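Local coordinates for protein glycerol kinase, putative (Plasmodium falciparum, PDB 2W41) that probably catalyses the ATP-dependent phosphorylation of glycerol to sn-glycerol 3-phosphate, the entry step of glycerol degradation, and is captured here with ADP, at residues B[274-279]-B[316-321]; B[412-417]-B[438-443]; B[86-91]-B[107-112]. All blocks are in the same frame, centred on the assembly; numbering follows the deposited sequence.

Contact 1 of 3, residues B[274-279]-B[316-321]; sequences TGVFLL and GTAGSG. With ADP (adenosine-5'-diphosphate), chain N.
G316 O draws donors from both segments. V276 N bonds to G316 O at 3.0 Å, A318 N adds a weak bond to the same oxygen, and G275 CA a C-H...O contact. G316 has a positive phi (61°), a conformation glycine adopts readily. Beyond it, T274 O receives a weak hydrogen bond from G319 N (3.0 Å) and a C-H...O contact from T317 CA, so the loop folds its backbone around this carbonyl.

The T274 rotamer (chi1 -61°) sets OG1 beside the backbone N, and both reach the beta-phosphate of ADP: T274 OG1 donates to ADP O3B at 2.6 Å, T274 N weakly to O2B. T274 CG2, anti to the backbone N, meets S320 OG at 3.4 Å, so threonine suits a place needing a hydroxyl on one side and a methyl on the other. G319, lacking a side chain, lets T274 and the ribose come close, and G319 O accepts from ADP O3' at 2.8 Å.

V276 CG2 packs on A318 CB (3.6 Å), and both side chains continue onto helix 381-407 through L396 and I392. Strand 276-281 runs between strands 308-314 and 267-272, while residues 316-321 lead into helix 320-327.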
loop_
_atom_site.group_PDB
_atom_site.type_symbol
_atom_site.label_atom_id
_atom_site.label_comp_id
_atom_site.label_asym_id
_atom_site.label_seq_id
_atom_site.Cartn_x
_atom_site.Cartn_y
_atom_site.Cartn_z
ATOM N N THR B 274 3.150 -21.415 2.271
ATOM C CA THR B 274 3.722 -20.567 1.241
ATOM C C THR B 274 2.798 -20.565 0.003
ATOM O O THR B 274 2.409 -19.485 -0.485
ATOM C CB THR B 274 5.128 -21.026 0.927
ATOM O OG1 THR B 274 5.867 -20.890 2.123
ATOM C CG2 THR B 274 5.786 -20.150 -0.101
ATOM N N GLY B 275 2.433 -21.756 -0.478
ATOM C CA GLY B 275 1.423 -21.874 -1.487
ATOM C C GLY B 275 0.063 -22.075 -0.832
ATOM O O GLY B 275 -0.046 -22.691 0.235
ATOM N N VAL B 276 -0.971 -21.544 -1.474
ATOM C CA VAL B 276 -2.357 -21.724 -1.046
ATOM C C VAL B 276 -3.100 -22.369 -2.207
ATOM O O VAL B 276 -3.264 -21.759 -3.270
ATOM C CB VAL B 276 -3.016 -20.361 -0.644
ATOM C CG1 VAL B 276 -4.512 -20.533 -0.305
ATOM C CG2 VAL B 276 -2.228 -19.677 0.515
ATOM N N PHE B 277 -3.499 -23.623 -2.025
ATOM C CA PHE B 277 -4.160 -24.381 -3.084
ATOM C C PHE B 277 -5.223 -25.359 -2.528
ATOM O O PHE B 277 -5.211 -25.737 -1.368
ATOM C CB PHE B 277 -3.102 -25.117 -3.925
ATOM C CG PHE B 277 -2.282 -26.081 -3.123
ATOM C CD1 PHE B 277 -1.082 -25.680 -2.550
ATOM C CD2 PHE B 277 -2.740 -27.372 -2.907
ATOM C CE1 PHE B 277 -0.331 -26.555 -1.786
ATOM C CE2 PHE B 277 -2.009 -28.246 -2.140
ATOM C CZ PHE B 277 -0.790 -27.839 -1.576
ATOM N N LEU B 278 -6.113 -25.814 -3.385
ATOM C CA LEU B 278 -7.298 -26.497 -2.951
ATOM C C LEU B 278 -7.586 -27.731 -3.821
ATOM O O LEU B 278 -7.336 -27.720 -5.036
ATOM C CB LEU B 278 -8.401 -25.466 -3.050
ATOM C CG LEU B 278 -9.871 -25.711 -3.279
ATOM C CD1 LEU B 278 -10.524 -26.140 -1.993
ATOM C CD2 LEU B 278 -10.423 -24.374 -3.689
ATOM N N LEU B 279 -8.103 -28.799 -3.200
ATOM C CA LEU B 279 -8.656 -29.924 -3.945
ATOM C C LEU B 279 -10.074 -30.208 -3.470
ATOM O O LEU B 279 -10.279 -30.367 -2.278
ATOM C CB LEU B 279 -7.792 -31.177 -3.817
ATOM C CG LEU B 279 -6.618 -31.362 -4.787
ATOM C CD1 LEU B 279 -5.226 -31.034 -4.147
ATOM C CD2 LEU B 279 -6.615 -32.762 -5.360
ATOM N N GLY B 316 -1.275 -19.482 -6.253
ATOM C CA GLY B 316 0.181 -19.326 -6.177
ATOM C C GLY B 316 0.675 -19.296 -4.738
ATOM O O GLY B 316 0.089 -19.941 -3.838
ATOM N N THR B 317 1.723 -18.482 -4.535
ATOM C CA THR B 317 2.453 -18.369 -3.277
ATOM C C THR B 317 1.850 -17.296 -2.375
ATOM O O THR B 317 2.580 -16.462 -1.807
ATOM C CB THR B 317 3.994 -18.143 -3.525
ATOM O OG1 THR B 317 4.175 -17.147 -4.531
ATOM C CG2 THR B 317 4.686 -19.441 -3.984
ATOM N N ALA B 318 0.512 -17.340 -2.213
ATOM C CA ALA B 318 -0.226 -16.358 -1.359
ATOM C C ALA B 318 0.321 -16.196 0.070
ATOM O O ALA B 318 0.355 -15.085 0.583
ATOM C CB ALA B 318 -1.697 -16.655 -1.326
ATOM N N GLY B 319 0.764 -17.276 0.707
ATOM C CA GLY B 319 1.387 -17.183 2.033
ATOM C C GLY B 319 2.650 -16.327 2.061
ATOM O O GLY B 319 3.047 -15.781 3.114
ATOM N N SER B 320 3.298 -16.192 0.910
ATOM C CA SER B 320 4.403 -15.240 0.825
ATOM C C SER B 320 4.058 -13.758 0.952
ATOM O O SER B 320 4.961 -12.954 1.138
ATOM C CB SER B 320 5.262 -15.487 -0.413
ATOM O OG SER B 320 5.936 -16.732 -0.259
ATOM N N GLY B 321 2.784 -13.389 0.824
ATOM C CA GLY B 321 2.300 -12.056 1.169
ATOM C C GLY B 321 2.575 -11.699 2.624
ATOM O O GLY B 321 2.819 -10.533 2.953
HETATM P PB ADP N . 5.377 -24.248 3.476
HETATM O O1B ADP N . 6.048 -25.479 4.050
HETATM O O2B ADP N . 4.157 -24.513 2.580
HETATM O O3B ADP N . 6.413 -23.332 2.862
HETATM P PA ADP N . 4.035 -23.782 6.100
HETATM O O1A ADP N . 2.804 -24.611 5.830
HETATM O O2A ADP N . 5.083 -24.236 7.108
HETATM O O3A ADP N . 4.802 -23.360 4.723
HETATM O "O5'" ADP N . 3.527 -22.329 6.579
HETATM C "C5'" ADP N . 4.331 -21.186 6.342
HETATM C "C4'" ADP N . 3.446 -20.099 5.729
HETATM O "O4'" ADP N . 2.479 -19.667 6.687
HETATM C "C3'" ADP N . 4.241 -18.853 5.409
HETATM O "O3'" ADP N . 3.541 -18.196 4.356
HETATM C "C2'" ADP N . 4.100 -18.019 6.660
HETATM O "O2'" ADP N . 4.418 -16.640 6.442
HETATM C "C1'" ADP N . 2.642 -18.273 7.003
HETATM N N9 ADP N . 2.236 -18.026 8.421
HETATM C C8 ADP N . 2.825 -18.562 9.507
HETATM N N7 ADP N . 2.218 -18.169 10.656
HETATM C C5 ADP N . 1.194 -17.365 10.318
HETATM C C6 ADP N . 0.147 -16.611 11.049
HETATM N N6 ADP N . 0.114 -16.668 12.386
HETATM N N1 ADP N . -0.747 -15.864 10.349
HETATM C C2 ADP N . -0.702 -15.783 8.994
HETATM N N3 ADP N . 0.219 -16.453 8.256
HETATM C C4 ADP N . 1.189 -17.264 8.845
#

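Contact 2 of 3, residues B[412-417]-B[438-443]; sequences LHVLRC and KIEVSK
R416 is bent sharply at chi2 (-94°) and again at chi3, which swings its guanidinium over the neighbouring strand; E440, extended beyond CG, rises from that strand to meet it. R416 NH1 donates to E440 OE1 at 3.0 Å in a salt bridge. The acceptor lies close to the guanidinium plane, but the carboxylate stands almost upright to it (87° between planes) and is met on its anti side. The other oxygen, E440 OE2, is paired with K438 NZ in a salt bridge whose hydrogen bond is weak (3.3 Å), so one carboxylate serves two cations and probably offsets the cost of burying the arginine. A water joins R416 NH2, weakly, to S442 OG. Q260 and R474 O take further, weak bonds from NE and NH1.

V414 packs against two members of the network: V414 CG2 lies 3.6 Å from K438 CD and 3.7 Å from the carboxylate carbon E440 CD. The branched valine thus lies against both partners of that ion pair. On the face of the sheet away from R416 and E440 lie L415, C417 and I439, with C417 SG 4.0 Å from I439 CG2.

The backbones pair in parallel, their short axes 30° apart: L415 N to K438 O (2.9 Å), E440 N to L415 O (3.1 Å) and C417 N to E440 O (2.8 Å). Helix 425-435 connects the two strands as a beta-alpha-beta crossover and packs on the I439 face. Strand 414-418 has strand 267-272 on its other side; in the sheet, 439-442 has the antiparallel strand 476-480 on its far side.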
loop_
_atom_site.group_PDB
_atom_site.type_symbol
_atom_site.label_atom_id
_atom_site.label_comp_id
_atom_site.label_asym_id
_atom_site.label_seq_id
_atom_site.Cartn_x
_atom_site.Cartn_y
_atom_site.Cartn_z
ATOM N N LEU B 412 -19.890 -26.410 -0.082
ATOM C CA LEU B 412 -18.979 -27.458 0.381
ATOM C C LEU B 412 -19.484 -28.131 1.647
ATOM O O LEU B 412 -19.947 -27.452 2.572
ATOM C CB LEU B 412 -17.609 -26.844 0.664
ATOM C CG LEU B 412 -16.431 -27.040 -0.301
ATOM C CD1 LEU B 412 -16.823 -27.494 -1.747
ATOM C CD2 LEU B 412 -15.550 -25.793 -0.291
ATOM N N HIS B 413 -19.379 -29.467 1.681
ATOM C CA HIS B 413 -19.649 -30.267 2.901
ATOM C C HIS B 413 -18.716 -29.777 3.977
ATOM O O HIS B 413 -19.155 -29.337 5.048
ATOM C CB HIS B 413 -19.508 -31.816 2.697
ATOM C CG HIS B 413 -20.628 -32.433 1.900
ATOM N ND1 HIS B 413 -21.922 -31.937 1.910
ATOM C CD2 HIS B 413 -20.648 -33.504 1.064
ATOM C CE1 HIS B 413 -22.683 -32.668 1.107
ATOM N NE2 HIS B 413 -21.934 -33.622 0.575
ATOM N N VAL B 414 -17.424 -29.814 3.660
ATOM C CA VAL B 414 -16.397 -29.370 4.593
ATOM C C VAL B 414 -15.167 -28.864 3.827
ATOM O O VAL B 414 -15.013 -29.132 2.619
ATOM C CB VAL B 414 -16.075 -30.481 5.643
ATOM C CG1 VAL B 414 -15.266 -31.650 5.011
ATOM C CG2 VAL B 414 -15.372 -29.896 6.839
ATOM N N LEU B 415 -14.327 -28.097 4.516
ATOM C CA LEU B 415 -12.998 -27.748 4.035
ATOM C C LEU B 415 -12.009 -28.094 5.145
ATOM O O LEU B 415 -11.922 -27.383 6.134
ATOM C CB LEU B 415 -12.892 -26.260 3.617
ATOM C CG LEU B 415 -11.615 -25.779 2.895
ATOM C CD1 LEU B 415 -11.510 -26.450 1.613
ATOM C CD2 LEU B 415 -11.613 -24.300 2.656
ATOM N N ARG B 416 -11.277 -29.186 4.951
ATOM C CA ARG B 416 -10.223 -29.621 5.847
ATOM C C ARG B 416 -8.954 -28.888 5.500
ATOM O O ARG B 416 -8.545 -28.937 4.365
ATOM C CB ARG B 416 -9.988 -31.155 5.754
ATOM C CG ARG B 416 -11.250 -32.052 5.942
ATOM C CD ARG B 416 -11.492 -32.543 7.375
ATOM N NE ARG B 416 -10.333 -33.227 7.960
ATOM C CZ ARG B 416 -10.189 -33.498 9.258
ATOM N NH1 ARG B 416 -11.132 -33.141 10.105
ATOM N NH2 ARG B 416 -9.109 -34.124 9.709
ATOM N N CYS B 417 -8.321 -28.249 6.490
ATOM C CA CYS B 417 -7.238 -27.296 6.243
ATOM C C CYS B 417 -5.988 -27.654 6.981
ATOM O O CYS B 417 -6.024 -28.184 8.103
ATOM C CB CYS B 417 -7.650 -25.862 6.613
ATOM S SG CYS B 417 -9.070 -25.273 5.680
ATOM N N LYS B 438 -17.891 -24.907 6.533
ATOM C CA LYS B 438 -17.360 -25.440 7.740
ATOM C C LYS B 438 -15.907 -25.696 7.390
ATOM O O LYS B 438 -15.587 -26.242 6.316
ATOM C CB LYS B 438 -18.100 -26.753 8.050
ATOM C CG LYS B 438 -17.859 -27.420 9.398
ATOM C CD LYS B 438 -17.949 -28.932 9.154
ATOM C CE LYS B 438 -18.814 -29.767 10.111
ATOM N NZ LYS B 438 -18.880 -31.144 9.472
ATOM N N ILE B 439 -15.046 -25.249 8.289
ATOM C CA ILE B 439 -13.630 -25.447 8.243
ATOM C C ILE B 439 -13.205 -26.284 9.459
ATOM O O ILE B 439 -13.505 -25.955 10.606
ATOM C CB ILE B 439 -12.866 -24.060 8.205
ATOM C CG1 ILE B 439 -12.940 -23.443 6.793
ATOM C CG2 ILE B 439 -11.383 -24.207 8.707
ATOM C CD1 ILE B 439 -12.158 -22.163 6.642
ATOM N N GLU B 440 -12.477 -27.355 9.183
ATOM C CA GLU B 440 -11.857 -28.209 10.202
ATOM C C GLU B 440 -10.368 -28.182 9.931
ATOM O O GLU B 440 -9.949 -28.282 8.783
ATOM C CB GLU B 440 -12.407 -29.651 10.123
ATOM C CG GLU B 440 -13.860 -29.750 10.525
ATOM C CD GLU B 440 -14.520 -31.093 10.209
ATOM O OE1 GLU B 440 -13.863 -31.972 9.636
ATOM O OE2 GLU B 440 -15.718 -31.289 10.542
ATOM N N VAL B 441 -9.588 -27.986 10.987
ATOM C CA VAL B 441 -8.148 -28.133 10.993
ATOM C C VAL B 441 -7.878 -29.522 11.627
ATOM O O VAL B 441 -8.250 -29.760 12.792
ATOM C CB VAL B 441 -7.508 -26.999 11.863
ATOM C CG1 VAL B 441 -6.102 -27.075 11.887
ATOM C CG2 VAL B 441 -7.638 -25.742 11.241
ATOM N N SER B 442 -7.255 -30.428 10.858
ATOM C CA SER B 442 -6.890 -31.784 11.309
ATOM C C SER B 442 -6.045 -31.847 12.589
ATOM O O SER B 442 -5.245 -30.951 12.859
ATOM C CB SER B 442 -6.156 -32.540 10.175
ATOM O OG SER B 442 -5.909 -33.920 10.515
ATOM N N LYS B 443 -6.195 -32.926 13.357
ATOM C CA LYS B 443 -5.280 -33.232 14.481
ATOM C C LYS B 443 -3.835 -33.511 14.050
ATOM O O LYS B 443 -2.914 -33.423 14.860
ATOM C CB LYS B 443 -5.800 -34.413 15.317
HETATM O O HOH W 1 -7.199 -35.802 9.311
#

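Contact 3 of 3, residues B[86-91]-B[107-112]; sequences TNQRET and IVWLDT. With EDO (1,2-ethanediol), chain U; EDO (1,2-ethanediol), chain T.
E90 and W109 meet in a pocket occupied by two ethanediol molecules, probably from the crystallisation liquor, consistent with the glycerol site of FGGY kinases, where an arginine, a glutamate and a tryptophan commonly hold the polyol. E90 OE1 lies 3.6 Å from W109 CB. With CG between the backbone N and carbonyl carbon (chi1 59°), the indole turns one face to an ethanediol, whose C1 lies over it, offset toward the rim, and L110 CG covers the opposite face.

T91 OG1 ties the segments together. T91 OG1 donates to Q88 OE1 (2.7 Å), approaching from above the amide's carbonyl plane, and accepts from W109 N at 3.0 Å and 152°. T91 OG1 also lies at the indole edge, 3.4 Å from W109 CD1. A hydroxyl suits this spot because it can donate and accept at once. Next to CD1, the indole NE1 is hydrogen-bonded to T17 OG1, which helps fix the ring's rotation.

R89 grips the ethanediol that lies over the indole: R89 N gives its O2 a bond of 2.7 Å, R89 NE reaches the same O2 at 3.2 Å, and R89 NH2 binds O1 at 3.0 Å. D252 also bonds to ethanediol in this pocket, while E312 and Q254 hold R89 NH1. The second ethanediol donates its O1 to E90 OE1 (2.7 Å), and R193 pairs with E90 OE2.

Arginine donors, a carboxylate acceptor and an indole face for the carbons together match a small polyol, which is consistent with a glycerol pocket.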
loop_
_atom_site.group_PDB
_atom_site.type_symbol
_atom_site.label_atom_id
_atom_site.label_comp_id
_atom_site.label_asym_id
_atom_site.label_seq_id
_atom_site.Cartn_x
_atom_site.Cartn_y
_atom_site.Cartn_z
ATOM N N THR B 86 4.659 -42.071 -1.104
ATOM C CA THR B 86 4.123 -40.844 -1.642
ATOM C C THR B 86 5.310 -39.937 -2.028
ATOM O O THR B 86 6.463 -40.211 -1.680
ATOM C CB THR B 86 3.110 -40.190 -0.676
ATOM O OG1 THR B 86 2.377 -39.151 -1.351
ATOM C CG2 THR B 86 3.773 -39.653 0.605
ATOM N N ASN B 87 5.028 -38.880 -2.783
ATOM C CA ASN B 87 6.059 -38.226 -3.635
ATOM C C ASN B 87 5.574 -36.969 -4.306
ATOM O O ASN B 87 4.378 -36.889 -4.723
ATOM C CB ASN B 87 6.574 -39.183 -4.717
ATOM C CG ASN B 87 5.552 -39.427 -5.828
ATOM O OD1 ASN B 87 5.651 -38.849 -6.949
ATOM N ND2 ASN B 87 4.582 -40.302 -5.555
ATOM N N GLN B 88 6.497 -35.990 -4.373
ATOM C CA GLN B 88 6.440 -34.839 -5.306
ATOM C C GLN B 88 6.060 -35.363 -6.685
ATOM O O GLN B 88 6.737 -36.243 -7.233
ATOM C CB GLN B 88 7.777 -34.101 -5.377
ATOM C CG GLN B 88 8.980 -34.997 -5.686
ATOM C CD GLN B 88 10.206 -34.227 -6.259
ATOM O OE1 GLN B 88 10.058 -33.279 -7.028
ATOM N NE2 GLN B 88 11.403 -34.646 -5.878
ATOM N N ARG B 89 4.951 -34.850 -7.209
ATOM C CA ARG B 89 4.395 -35.276 -8.495
ATOM C C ARG B 89 5.056 -34.530 -9.673
ATOM O O ARG B 89 5.843 -33.576 -9.467
ATOM C CB ARG B 89 2.867 -35.057 -8.472
ATOM C CG ARG B 89 2.144 -35.673 -7.260
ATOM C CD ARG B 89 0.714 -35.212 -7.171
ATOM N NE ARG B 89 0.607 -33.753 -7.030
ATOM C CZ ARG B 89 -0.523 -33.046 -7.160
ATOM N NH1 ARG B 89 -1.687 -33.615 -7.395
ATOM N NH2 ARG B 89 -0.497 -31.735 -7.031
ATOM N N GLU B 90 4.745 -34.950 -10.901
ATOM C CA GLU B 90 5.109 -34.199 -12.126
ATOM C C GLU B 90 6.618 -34.243 -12.451
ATOM O O GLU B 90 6.994 -34.557 -13.576
ATOM C CB GLU B 90 4.573 -32.766 -12.025
ATOM C CG GLU B 90 3.053 -32.734 -12.095
ATOM C CD GLU B 90 2.419 -31.780 -11.137
ATOM O OE1 GLU B 90 3.062 -30.769 -10.816
ATOM O OE2 GLU B 90 1.269 -32.028 -10.696
ATOM N N THR B 91 7.471 -33.943 -11.467
ATOM C CA THR B 91 8.913 -34.240 -11.530
ATOM C C THR B 91 9.202 -35.549 -12.250
ATOM O O THR B 91 8.585 -36.574 -11.949
ATOM C CB THR B 91 9.560 -34.226 -10.117
ATOM O OG1 THR B 91 9.483 -32.894 -9.599
ATOM C CG2 THR B 91 11.027 -34.696 -10.138
ATOM N N ILE B 107 13.859 -33.499 -13.606
ATOM C CA ILE B 107 13.464 -32.118 -13.891
ATOM C C ILE B 107 12.231 -31.835 -13.033
ATOM O O ILE B 107 11.147 -32.369 -13.252
ATOM C CB ILE B 107 13.228 -31.820 -15.448
ATOM C CG1 ILE B 107 14.480 -32.073 -16.289
ATOM C CG2 ILE B 107 12.792 -30.387 -15.686
ATOM C CD1 ILE B 107 14.300 -31.796 -17.856
ATOM N N VAL B 108 12.418 -30.987 -12.038
ATOM C CA VAL B 108 11.423 -30.742 -11.013
ATOM C C VAL B 108 10.173 -30.057 -11.595
ATOM O O VAL B 108 10.270 -29.287 -12.534
ATOM C CB VAL B 108 12.061 -29.955 -9.832
ATOM C CG1 VAL B 108 11.112 -29.861 -8.642
ATOM C CG2 VAL B 108 13.329 -30.627 -9.412
ATOM N N TRP B 109 8.989 -30.382 -11.068
ATOM C CA TRP B 109 7.735 -29.734 -11.484
ATOM C C TRP B 109 7.806 -28.195 -11.520
ATOM O O TRP B 109 7.037 -27.520 -12.257
ATOM C CB TRP B 109 6.628 -30.137 -10.508
ATOM C CG TRP B 109 6.870 -29.779 -9.020
ATOM C CD1 TRP B 109 7.707 -30.436 -8.115
ATOM C CD2 TRP B 109 6.236 -28.724 -8.285
ATOM N NE1 TRP B 109 7.635 -29.821 -6.889
ATOM C CE2 TRP B 109 6.721 -28.789 -6.958
ATOM C CE3 TRP B 109 5.311 -27.729 -8.625
ATOM C CZ2 TRP B 109 6.299 -27.900 -5.958
ATOM C CZ3 TRP B 109 4.876 -26.849 -7.627
ATOM C CH2 TRP B 109 5.395 -26.937 -6.300
ATOM N N LEU B 110 8.656 -27.649 -10.648
ATOM C CA LEU B 110 8.826 -26.187 -10.529
ATOM C C LEU B 110 9.584 -25.540 -11.731
ATOM O O LEU B 110 9.419 -24.322 -11.958
ATOM C CB LEU B 110 9.510 -25.825 -9.198
ATOM C CG LEU B 110 8.593 -25.764 -7.983
ATOM C CD1 LEU B 110 9.342 -25.425 -6.763
ATOM C CD2 LEU B 110 7.513 -24.753 -8.235
ATOM N N ASP B 111 10.394 -26.353 -12.454
ATOM C CA ASP B 111 11.109 -26.007 -13.699
ATOM C C ASP B 111 10.214 -25.383 -14.788
ATOM O O ASP B 111 9.107 -25.869 -15.059
ATOM C CB ASP B 111 11.784 -27.265 -14.260
ATOM C CG ASP B 111 12.793 -26.963 -15.386
ATOM O OD1 ASP B 111 12.374 -26.640 -16.522
ATOM O OD2 ASP B 111 14.010 -27.051 -15.132
ATOM N N THR B 112 10.697 -24.305 -15.409
ATOM C CA THR B 112 9.971 -23.612 -16.493
ATOM C C THR B 112 10.766 -23.474 -17.810
ATOM O O THR B 112 10.418 -22.645 -18.651
ATOM C CB THR B 112 9.550 -22.189 -16.073
ATOM O OG1 THR B 112 10.695 -21.488 -15.598
ATOM C CG2 THR B 112 8.494 -22.206 -14.944
HETATM C C1 EDO U . 3.171 -31.069 -7.651
HETATM O O1 EDO U . 2.010 -30.251 -7.535
HETATM C C2 EDO U . 3.651 -31.398 -6.247
HETATM O O2 EDO U . 3.478 -32.814 -6.131
HETATM C C1 EDO T . 1.659 -27.170 -9.910
HETATM O O1 EDO T . 1.656 -28.585 -9.991
HETATM C C2 EDO T . 0.266 -26.738 -10.327
HETATM O O2 EDO T . -0.049 -27.245 -11.635
#

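Contacts 1 and 2 share one sheet: strand 276-281 and strand 414-418 flank strand 267-272, and L278 CD1 packs on L415 CD1 at 3.8 Å, with centres about 17 Å apart. Contact 1 binds ADP directly, whereas contact 2 lies further from it, the C417 side chain about 11 Å from the nucleotide. Contact 3 belongs to the N-terminal FGGY region, the other two to the C-terminal one. Its centre is also about 17 Å from that of contact 1, but their nearest atoms are only about 5 Å apart, and the W109 side chain lies about 9 Å from ADP. This is consistent with nucleotide and glycerol sites meeting in the interdomain cleft expected of this actin-like superfamily.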